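Local coordinates for 3-keto-5-aminohexanoate cleavage protein (Burkholderia xenovorans LB400, PDB 3E02) that probably cleaves 3-keto-5-aminohexanoate, or a related beta-keto acid, with the help of a bound zinc ion, at residues Ser153-Gly158 against Ala183-Arg188; Arg157-Leu162 against Thr167-Glu172; Gly177-Leu182 against Leu215-Ile220; Asp228-Val233 against Arg298-Thr303. All blocks are in the same frame, centred on the assembly; numbering follows the deposited sequence.

Contact 1. Residues Ser153-Gly158 against Ala183-Arg188; sequences SQIERG and AHFVDR
Helix segment 153-158 and the end of helix 176-187 come nearest at E156 and F185, whose CA atoms are 7.9 Å apart. R188 is the first residue past the second helix. I155 and F185 both direct their CB atoms at the opposite segment. The methyl CG2 of I155 sits over one face of the F185 ring, 4.1 Å from its centroid, in a CH-pi contact. The opposite face carries CD2 of H184, so the phenyl group is sandwiched. E156 CB touches the ring at CE1, 3.9 Å away. E156 then runs out extended, with CG anti to the backbone N (chi1 -174°), and its carboxylate meets R188. In a salt bridge, R188 NH1 donates to E156 OE1 over 3.2 Å. The acceptor lies in the guanidinium plane, but the donor comes from above the carboxylate plane. R188 NH2 adds weak bonds to both carboxylate oxygens. NH1 also donates to H184 NE2, 3.3 Å away, which further fixes the rotation of the guanidinium. L190 and M114 pack on F185 from loops. An apolar inner layer beneath a charged outer clasp thus joins two consecutive outer helices of the TIM barrel.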
# COMPACT_ATOMS: atom_id res chain seq x y z
N SER A 153 22.74 21.29 -2.35
CA SER A 153 24.05 21.88 -2.02
C SER A 153 24.33 21.90 -0.51
O SER A 153 25.44 21.57 -0.07
CB SER A 153 24.17 23.29 -2.59
OG SER A 153 24.09 23.26 -4.00
N GLN A 154 23.33 22.28 0.27
CA GLN A 154 23.45 22.33 1.74
C GLN A 154 23.69 20.94 2.33
O GLN A 154 24.56 20.77 3.19
CB GLN A 154 22.23 23.00 2.38
CG GLN A 154 22.18 24.50 2.13
CD GLN A 154 20.96 25.16 2.74
OE1 GLN A 154 19.83 24.66 2.64
NE2 GLN A 154 21.17 26.30 3.38
N ILE A 155 22.93 19.96 1.86
CA ILE A 155 23.08 18.57 2.32
C ILE A 155 24.49 18.05 1.99
O ILE A 155 25.16 17.49 2.86
CB ILE A 155 22.01 17.63 1.74
CG1 ILE A 155 20.61 18.04 2.23
CG2 ILE A 155 22.31 16.18 2.15
CD1 ILE A 155 19.44 17.47 1.40
N GLU A 156 24.93 18.27 0.75
CA GLU A 156 26.27 17.85 0.33
C GLU A 156 27.38 18.47 1.19
O GLU A 156 28.32 17.77 1.54
CB GLU A 156 26.49 18.18 -1.14
CG GLU A 156 27.82 17.63 -1.68
CD GLU A 156 27.93 17.66 -3.19
OE1 GLU A 156 26.90 17.76 -3.89
OE2 GLU A 156 29.07 17.54 -3.68
N ARG A 157 27.24 19.76 1.53
CA ARG A 157 28.21 20.49 2.39
C ARG A 157 28.27 19.84 3.77
O ARG A 157 29.36 19.53 4.27
CB ARG A 157 27.81 21.98 2.52
CG ARG A 157 28.75 22.86 3.37
CD ARG A 157 28.15 24.23 3.71
NE ARG A 157 28.96 24.89 4.74
CZ ARG A 157 28.57 25.90 5.53
NH1 ARG A 157 27.37 26.47 5.42
NH2 ARG A 157 29.44 26.35 6.43
N GLY A 158 27.10 19.64 4.38
CA GLY A 158 26.99 18.99 5.68
C GLY A 158 27.59 17.60 5.68
O GLY A 158 28.35 17.26 6.57
N ALA A 183 18.73 8.75 -1.64
CA ALA A 183 19.17 7.82 -2.71
C ALA A 183 20.14 8.49 -3.70
O ALA A 183 21.11 7.86 -4.14
CB ALA A 183 17.96 7.21 -3.44
N HIS A 184 19.87 9.75 -4.04
CA HIS A 184 20.75 10.56 -4.89
C HIS A 184 22.19 10.58 -4.34
O HIS A 184 23.15 10.33 -5.08
CB HIS A 184 20.18 11.99 -5.04
CG HIS A 184 21.12 12.96 -5.70
ND1 HIS A 184 21.30 13.01 -7.06
CD2 HIS A 184 21.93 13.90 -5.17
CE1 HIS A 184 22.18 13.95 -7.34
NE2 HIS A 184 22.58 14.51 -6.21
N PHE A 185 22.31 10.82 -3.03
CA PHE A 185 23.61 10.87 -2.33
C PHE A 185 24.23 9.50 -2.13
O PHE A 185 25.45 9.34 -2.29
CB PHE A 185 23.48 11.64 -1.02
CG PHE A 185 23.23 13.09 -1.23
CD1 PHE A 185 24.26 13.90 -1.72
CD2 PHE A 185 21.99 13.66 -1.00
CE1 PHE A 185 24.07 15.26 -1.97
CE2 PHE A 185 21.78 15.03 -1.23
CZ PHE A 185 22.82 15.83 -1.72
N VAL A 186 23.39 8.51 -1.80
CA VAL A 186 23.83 7.12 -1.66
C VAL A 186 24.43 6.64 -2.99
O VAL A 186 25.54 6.10 -3.00
CB VAL A 186 22.72 6.18 -1.17
CG1 VAL A 186 23.15 4.69 -1.29
CG2 VAL A 186 22.32 6.54 0.26
N ASP A 187 23.73 6.88 -4.11
CA ASP A 187 24.24 6.52 -5.45
C ASP A 187 25.56 7.21 -5.81
O ASP A 187 26.38 6.62 -6.53
CB ASP A 187 23.19 6.79 -6.54
CG ASP A 187 21.96 5.91 -6.42
OD1 ASP A 187 21.99 4.88 -5.69
OD2 ASP A 187 20.93 6.26 -7.05
N ARG A 188 25.77 8.42 -5.31
CA ARG A 188 27.03 9.15 -5.50
C ARG A 188 28.11 8.82 -4.45
O ARG A 188 29.20 9.41 -4.48
CB ARG A 188 26.77 10.65 -5.50
CG ARG A 188 25.95 11.13 -6.68
CD ARG A 188 25.53 12.55 -6.47
NE ARG A 188 26.71 13.41 -6.36
CZ ARG A 188 26.75 14.63 -5.84
NH1 ARG A 188 25.67 15.23 -5.36
NH2 ARG A 188 27.92 15.27 -5.82

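Contact 2. Residues Arg157-Leu162 against Thr167-Glu172; sequences RGMTEL and TRFEFE
L162 and M159 of the helix pack against F169 of the strand, and this is the tight part of the contact. Helix segment 157-162 and strand segment 168-172 run nearly antiparallel, at 153°, with their axes 10.0 Å apart. L162 CB meets the edge of the F169 ring, 3.7 Å from CE1 and close to the ring plane. The backbone of the helix approaches too: M159 CA is 3.8 Å from F169 CZ. Selenomethionine M159 stretches on, extended beyond CG, until its CE methyl lies 4.1 Å from F171 CE1. CB of F169 covers one face of the F171 ring, near its rim. At the turn between helix and strand, T167 OG1 donates to L162 O over 2.9 Å, from above the carbonyl plane. T167 N adds a weak bond to the same oxygen, and S165 OG also bonds to it. T160 points away from the strand and is exposed. On the flank toward helix 95-105, R157 NE forms a salt bridge with E161 OE2 at 3.1 Å; D96 pairs with R157 and R103 with E161. F169 and F171 fill the layer between sheet and helices, while E170 lies on the other side of the strand. This is an alpha-beta unit of a TIM barrel, with F169 about 10 Å, side chain to side chain, from the zinc ligand H50.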
# COMPACT_ATOMS: atom_id res chain seq x y z
N ARG A 157 27.24 19.76 1.53
CA ARG A 157 28.21 20.49 2.39
C ARG A 157 28.27 19.84 3.77
O ARG A 157 29.36 19.53 4.27
CB ARG A 157 27.81 21.98 2.52
CG ARG A 157 28.75 22.86 3.37
CD ARG A 157 28.15 24.23 3.71
NE ARG A 157 28.96 24.89 4.74
CZ ARG A 157 28.57 25.90 5.53
NH1 ARG A 157 27.37 26.47 5.42
NH2 ARG A 157 29.44 26.35 6.43
N GLY A 158 27.10 19.64 4.38
CA GLY A 158 26.99 18.99 5.68
C GLY A 158 27.59 17.60 5.68
O GLY A 158 28.35 17.26 6.57
N MSE A 159 27.25 16.81 4.66
CA MSE A 159 27.81 15.45 4.53
C MSE A 159 29.33 15.46 4.39
O MSE A 159 30.01 14.63 5.02
CB MSE A 159 27.18 14.71 3.34
CG MSE A 159 25.73 14.34 3.54
SE MSE A 159 25.09 13.56 1.88
CE MSE A 159 23.39 13.00 2.53
N THR A 160 29.85 16.39 3.60
CA THR A 160 31.30 16.49 3.37
C THR A 160 32.06 16.95 4.61
O THR A 160 33.00 16.28 5.04
CB THR A 160 31.62 17.44 2.17
OG1 THR A 160 30.90 17.00 1.02
CG2 THR A 160 33.11 17.44 1.85
N GLU A 161 31.64 18.07 5.19
CA GLU A 161 32.31 18.66 6.36
C GLU A 161 32.25 17.78 7.59
O GLU A 161 33.28 17.55 8.24
CB GLU A 161 31.74 20.04 6.69
CG GLU A 161 31.99 21.07 5.61
CD GLU A 161 31.46 22.45 5.95
OE1 GLU A 161 30.93 22.66 7.06
OE2 GLU A 161 31.60 23.34 5.09
N LEU A 162 31.06 17.28 7.92
CA LEU A 162 30.88 16.43 9.09
C LEU A 162 31.34 14.99 8.84
O LEU A 162 31.83 14.35 9.76
CB LEU A 162 29.44 16.49 9.62
CG LEU A 162 28.96 17.90 10.00
CD1 LEU A 162 27.51 17.82 10.50
CD2 LEU A 162 29.85 18.57 11.04
N THR A 167 31.83 11.34 11.48
CA THR A 167 30.45 11.39 11.96
C THR A 167 29.54 10.50 11.14
O THR A 167 29.67 10.47 9.93
CB THR A 167 29.89 12.83 11.84
OG1 THR A 167 30.82 13.75 12.41
CG2 THR A 167 28.52 12.97 12.53
N ARG A 168 28.63 9.77 11.81
CA ARG A 168 27.58 9.00 11.15
C ARG A 168 26.31 9.83 11.28
O ARG A 168 26.10 10.52 12.27
CB ARG A 168 27.37 7.61 11.78
CG ARG A 168 28.59 6.73 11.89
CD ARG A 168 29.45 6.72 10.66
NE ARG A 168 28.71 6.29 9.47
CZ ARG A 168 28.75 5.08 8.90
NH1 ARG A 168 29.51 4.11 9.37
NH2 ARG A 168 28.03 4.86 7.82
N PHE A 169 25.43 9.76 10.28
CA PHE A 169 24.22 10.57 10.30
C PHE A 169 22.92 9.87 10.60
O PHE A 169 22.72 8.72 10.25
CB PHE A 169 24.05 11.31 8.96
CG PHE A 169 25.22 12.16 8.61
CD1 PHE A 169 25.55 13.27 9.40
CD2 PHE A 169 26.00 11.87 7.50
CE1 PHE A 169 26.66 14.07 9.09
CE2 PHE A 169 27.12 12.66 7.18
CZ PHE A 169 27.45 13.76 7.97
N GLU A 170 22.07 10.61 11.32
CA GLU A 170 20.68 10.24 11.59
C GLU A 170 19.98 11.01 10.46
O GLU A 170 19.81 12.23 10.57
CB GLU A 170 20.23 10.71 12.99
CG GLU A 170 18.75 10.41 13.41
CD GLU A 170 18.24 11.28 14.60
OE1 GLU A 170 18.90 12.25 15.00
OE2 GLU A 170 17.13 11.02 15.12
N PHE A 171 19.60 10.32 9.39
CA PHE A 171 18.94 10.95 8.23
C PHE A 171 17.47 11.22 8.54
O PHE A 171 16.68 10.26 8.61
CB PHE A 171 19.09 10.08 6.98
CG PHE A 171 20.51 9.80 6.59
CD1 PHE A 171 21.30 10.81 6.06
CD2 PHE A 171 21.06 8.52 6.73
CE1 PHE A 171 22.63 10.57 5.68
CE2 PHE A 171 22.38 8.26 6.35
CZ PHE A 171 23.18 9.29 5.83
N GLU A 172 17.10 12.49 8.73
CA GLU A 172 15.71 12.86 9.07
C GLU A 172 14.92 13.01 7.79
O GLU A 172 15.20 13.90 7.00
CB GLU A 172 15.60 14.16 9.86
CG GLU A 172 16.63 14.41 10.92
CD GLU A 172 16.74 13.33 11.94
OE1 GLU A 172 15.77 12.60 12.20
OE2 GLU A 172 17.82 13.23 12.52

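Contact 3. Residues Gly177-Leu182 against Leu215-Ile220; sequences GHLYNL and LHMRTI
The hydroxyl of Y180, which touches I220, is gripped by two groups of a second subunit, the carboxylate of D210 and the amide of N213. Within the chain, Y180 OH rests 3.6 Å from I220 CG2. The same methyl is 3.7 Å from Y180 CE2, so it meets the outer part of the phenol. It also packs against L179 CD1, at 3.7 Å. I220 CG2 lies anti to the backbone N (chi1 -64° for CG1), which turns this branch to the neighbouring helix. The two helix segments are near parallel, with a crossing angle of -21° and axes 10.4 Å apart. They lie on successive outer helices of the TIM barrel, with strand 195-201 between in sequence. L179 fills the space between them. Its CD1 lies 3.5 Å from the backbone O of M217. Selenomethionine M217 bends at chi3 (81°), and its CE comes back to L179 CG at 4.1 Å. L197 and C173 of the sheet pack on L179 from the barrel side. On the interface side, I220 CG1 lies over one face of H216, 3.6 Å above the plane and toward the rim. That imidazole stacks on H216 of the second subunit, and its NE2 bonds to N213 there.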
# COMPACT_ATOMS: atom_id res chain seq x y z
N GLY A 177 9.70 12.07 -0.63
CA GLY A 177 10.74 12.68 -1.48
C GLY A 177 12.12 12.71 -0.82
O GLY A 177 13.14 12.64 -1.50
N HIS A 178 12.14 12.78 0.52
CA HIS A 178 13.40 12.77 1.28
C HIS A 178 14.17 11.45 1.11
O HIS A 178 15.39 11.46 1.15
CB HIS A 178 13.15 13.07 2.74
CG HIS A 178 12.67 14.46 3.00
ND1 HIS A 178 12.88 15.10 4.20
CD2 HIS A 178 12.08 15.37 2.19
CE1 HIS A 178 12.35 16.31 4.15
NE2 HIS A 178 11.87 16.51 2.93
N LEU A 179 13.44 10.35 0.91
CA LEU A 179 14.05 9.04 0.64
C LEU A 179 14.79 9.07 -0.70
O LEU A 179 15.93 8.61 -0.80
CB LEU A 179 12.99 7.92 0.65
CG LEU A 179 12.19 7.74 1.95
CD1 LEU A 179 11.06 6.74 1.75
CD2 LEU A 179 13.13 7.32 3.06
N TYR A 180 14.13 9.64 -1.71
CA TYR A 180 14.72 9.80 -3.03
C TYR A 180 15.90 10.77 -3.00
O TYR A 180 16.89 10.55 -3.71
CB TYR A 180 13.66 10.23 -4.05
CG TYR A 180 12.68 9.12 -4.32
CD1 TYR A 180 12.94 8.15 -5.28
CD2 TYR A 180 11.48 9.03 -3.59
CE1 TYR A 180 12.01 7.10 -5.52
CE2 TYR A 180 10.57 7.99 -3.81
CZ TYR A 180 10.83 7.04 -4.78
OH TYR A 180 9.92 6.04 -4.99
N ASN A 181 15.80 11.82 -2.19
CA ASN A 181 16.93 12.78 -1.99
C ASN A 181 18.13 12.03 -1.42
O ASN A 181 19.25 12.21 -1.90
CB ASN A 181 16.54 13.93 -1.05
CG ASN A 181 15.46 14.84 -1.62
OD1 ASN A 181 15.05 14.70 -2.78
ND2 ASN A 181 15.00 15.79 -0.80
N LEU A 182 17.91 11.18 -0.41
CA LEU A 182 19.00 10.36 0.16
C LEU A 182 19.59 9.40 -0.86
O LEU A 182 20.83 9.27 -0.95
CB LEU A 182 18.53 9.58 1.40
CG LEU A 182 19.60 8.76 2.12
CD1 LEU A 182 20.80 9.63 2.57
CD2 LEU A 182 18.95 8.10 3.29
N LEU A 215 4.25 2.51 6.68
CA LEU A 215 4.45 1.29 5.88
C LEU A 215 4.87 1.64 4.46
O LEU A 215 5.68 0.94 3.91
CB LEU A 215 3.25 0.34 5.90
CG LEU A 215 3.10 -0.52 7.16
CD1 LEU A 215 2.53 0.30 8.32
CD2 LEU A 215 2.23 -1.74 6.88
N HIS A 216 4.32 2.72 3.90
CA HIS A 216 4.68 3.15 2.56
C HIS A 216 6.15 3.57 2.49
O HIS A 216 6.85 3.16 1.57
CB HIS A 216 3.78 4.28 2.04
CG HIS A 216 4.14 4.72 0.65
ND1 HIS A 216 3.90 3.94 -0.46
CD2 HIS A 216 4.74 5.84 0.20
CE1 HIS A 216 4.34 4.57 -1.54
NE2 HIS A 216 4.85 5.73 -1.16
N MSE A 217 6.60 4.39 3.44
CA MSE A 217 8.00 4.81 3.49
C MSE A 217 8.95 3.62 3.66
O MSE A 217 10.01 3.61 3.03
CB MSE A 217 8.21 5.88 4.57
CG MSE A 217 7.62 7.23 4.18
SE MSE A 217 7.97 8.59 5.49
CE MSE A 217 9.78 9.01 4.95
N ARG A 218 8.55 2.61 4.44
CA ARG A 218 9.39 1.40 4.57
C ARG A 218 9.49 0.66 3.22
O ARG A 218 10.57 0.19 2.85
CB ARG A 218 8.91 0.45 5.66
CG ARG A 218 10.00 -0.58 5.94
CD ARG A 218 9.69 -1.61 6.89
NE ARG A 218 8.52 -2.42 6.54
CZ ARG A 218 8.22 -3.57 7.12
NH1 ARG A 218 9.04 -4.11 8.02
NH2 ARG A 218 7.12 -4.21 6.76
N THR A 219 8.37 0.57 2.49
CA THR A 219 8.34 -0.07 1.16
C THR A 219 9.26 0.62 0.16
O THR A 219 10.02 -0.04 -0.57
CB THR A 219 6.89 -0.14 0.61
OG1 THR A 219 6.13 -0.93 1.51
CG2 THR A 219 6.83 -0.74 -0.76
N ILE A 220 9.21 1.94 0.15
CA ILE A 220 10.06 2.76 -0.72
C ILE A 220 11.53 2.65 -0.31
O ILE A 220 12.39 2.47 -1.18
CB ILE A 220 9.58 4.23 -0.77
CG1 ILE A 220 8.17 4.31 -1.40
CG2 ILE A 220 10.56 5.11 -1.53
CD1 ILE A 220 8.04 3.70 -2.82

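Contact 4. Residues Asp228-Val233 against Arg298-Thr303; sequences DYYLSV and RAMLKT
The phenol ring of Y230 is met at its edge by the backbone of M300 and above its plane by the M300 side chain. M300 O lies near the ring plane, 3.3 Å from Y230 CE2. Water 1 also sits at the edge, in the plane. It donates to M300 O over 2.7 Å and has a weak bond, of undecided direction, with Y230 OH. The selenomethionine side chain arches above the ring. Its CB is 3.7 Å from Y230 OH, and its CE comes down near the rim, 3.7 Å from Y230 CE1. A bend at chi3 (68°) brings this methyl back to the ring. The two side chains cross at about a right angle. L301 adds a looser touch, with CD2 4.4 Å from Y230 CD2, and packs on F196 of the neighbouring strand. No direct hydrogen bond joins the two segments; the water makes the polar link. The helix ends just after L301. K302 takes positive phi (60°), and T303 N bonds back to R298 O over 3.1 Å. R298 itself is tied to E108 and D295. Y230 stands near the start of strand 229-235, close to S5 and N253. Helix 294-301 therefore packs against the N-terminal ends of the strands, the end of a TIM barrel that lies opposite its usual active-site mouth.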
# COMPACT_ATOMS: atom_id res chain seq x y z
N ASP A 228 20.65 -2.22 3.37
CA ASP A 228 21.64 -1.25 3.82
C ASP A 228 21.13 -0.19 4.80
O ASP A 228 21.89 0.72 5.10
CB ASP A 228 22.28 -0.55 2.60
CG ASP A 228 23.09 -1.50 1.73
OD1 ASP A 228 23.59 -2.52 2.24
OD2 ASP A 228 23.27 -1.20 0.54
N TYR A 229 19.91 -0.31 5.33
CA TYR A 229 19.39 0.72 6.24
C TYR A 229 18.69 0.19 7.50
O TYR A 229 18.18 -0.92 7.52
CB TYR A 229 18.43 1.68 5.49
CG TYR A 229 17.01 1.21 5.35
CD1 TYR A 229 16.63 0.34 4.32
CD2 TYR A 229 16.02 1.65 6.24
CE1 TYR A 229 15.32 -0.10 4.20
CE2 TYR A 229 14.70 1.22 6.12
CZ TYR A 229 14.35 0.35 5.10
OH TYR A 229 13.05 -0.07 4.99
N TYR A 230 18.67 1.05 8.53
CA TYR A 230 17.89 0.82 9.74
C TYR A 230 16.78 1.84 9.73
O TYR A 230 17.02 3.01 9.39
CB TYR A 230 18.69 1.05 11.01
CG TYR A 230 19.65 -0.03 11.31
CD1 TYR A 230 19.20 -1.26 11.80
CD2 TYR A 230 21.02 0.16 11.13
CE1 TYR A 230 20.10 -2.27 12.09
CE2 TYR A 230 21.91 -0.84 11.42
CZ TYR A 230 21.45 -2.04 11.90
OH TYR A 230 22.37 -3.02 12.17
N LEU A 231 15.57 1.40 10.08
CA LEU A 231 14.40 2.27 10.19
C LEU A 231 14.33 2.78 11.62
O LEU A 231 14.55 2.01 12.57
CB LEU A 231 13.12 1.48 9.90
CG LEU A 231 11.76 2.18 10.05
CD1 LEU A 231 11.64 3.33 9.04
CD2 LEU A 231 10.60 1.19 9.93
N SER A 232 14.08 4.09 11.77
CA SER A 232 13.74 4.68 13.06
C SER A 232 12.52 5.58 12.80
O SER A 232 12.29 6.03 11.65
CB SER A 232 14.91 5.42 13.70
OG SER A 232 14.58 5.82 15.03
N VAL A 233 11.74 5.81 13.84
CA VAL A 233 10.51 6.59 13.72
C VAL A 233 10.33 7.54 14.92
O VAL A 233 10.66 7.19 16.05
CB VAL A 233 9.26 5.65 13.63
CG1 VAL A 233 7.96 6.41 13.77
CG2 VAL A 233 9.26 4.81 12.32
N ARG A 298 26.23 1.53 18.82
CA ARG A 298 27.47 1.94 18.13
C ARG A 298 27.88 0.93 17.06
O ARG A 298 28.30 1.31 15.97
CB ARG A 298 28.63 2.15 19.12
CG ARG A 298 28.49 3.36 20.01
CD ARG A 298 29.74 3.59 20.85
NE ARG A 298 29.63 4.86 21.58
CZ ARG A 298 29.01 5.05 22.74
NH1 ARG A 298 28.48 4.03 23.42
NH2 ARG A 298 28.95 6.28 23.25
N ALA A 299 27.77 -0.36 17.38
CA ALA A 299 28.08 -1.45 16.45
C ALA A 299 27.07 -1.48 15.30
O ALA A 299 27.46 -1.75 14.17
CB ALA A 299 28.13 -2.80 17.18
N MSE A 300 25.80 -1.22 15.59
CA MSE A 300 24.76 -1.17 14.55
C MSE A 300 25.01 -0.00 13.59
O MSE A 300 25.03 -0.20 12.38
CB MSE A 300 23.35 -1.06 15.16
CG MSE A 300 22.88 -2.34 15.84
SE MSE A 300 21.35 -2.04 16.99
CE MSE A 300 20.00 -1.61 15.70
N LEU A 301 25.21 1.19 14.14
CA LEU A 301 25.43 2.40 13.33
C LEU A 301 26.86 2.56 12.78
O LEU A 301 27.08 3.42 11.91
CB LEU A 301 25.04 3.64 14.13
CG LEU A 301 23.60 3.68 14.64
CD1 LEU A 301 23.33 4.96 15.40
CD2 LEU A 301 22.64 3.53 13.51
N LYS A 302 27.80 1.75 13.29
CA LYS A 302 29.21 1.78 12.89
C LYS A 302 29.82 3.15 13.18
O LYS A 302 30.42 3.78 12.33
CB LYS A 302 29.40 1.36 11.42
CG LYS A 302 28.88 -0.01 11.04
CD LYS A 302 29.68 -1.13 11.67
CE LYS A 302 29.20 -2.50 11.20
NZ LYS A 302 29.37 -2.68 9.71
N THR A 303 29.65 3.61 14.42
CA THR A 303 30.18 4.90 14.85
C THR A 303 31.67 4.80 15.15
O THR A 303 32.20 3.71 15.34
CB THR A 303 29.45 5.46 16.08
OG1 THR A 303 29.64 4.58 17.19
CG2 THR A 303 27.94 5.63 15.78
O HOH W 1 25.43 -2.46 11.02

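Contacts 1 and 2 start on the same helix, 152-163, and share R157 and G158. Contact 2 closes first, over the short turn into strand 168-173. It lies within the larger loop that contact 1 closes at helix 176-187, and M159 SE packs on F185 CG between them. Contact 3 opens on that same helix before contact 1 has closed, so the two cross along the chain; it closes at helix 211-225. L182 packs on F171, joining contacts 2 and 3. Contact 4 follows in series and closes the longest loop, from strand 229-235 to helix 294-301. R168 of contact 2 probably bonds to K302 O there, so the turn after helix 294-301 also reaches strand 168-173.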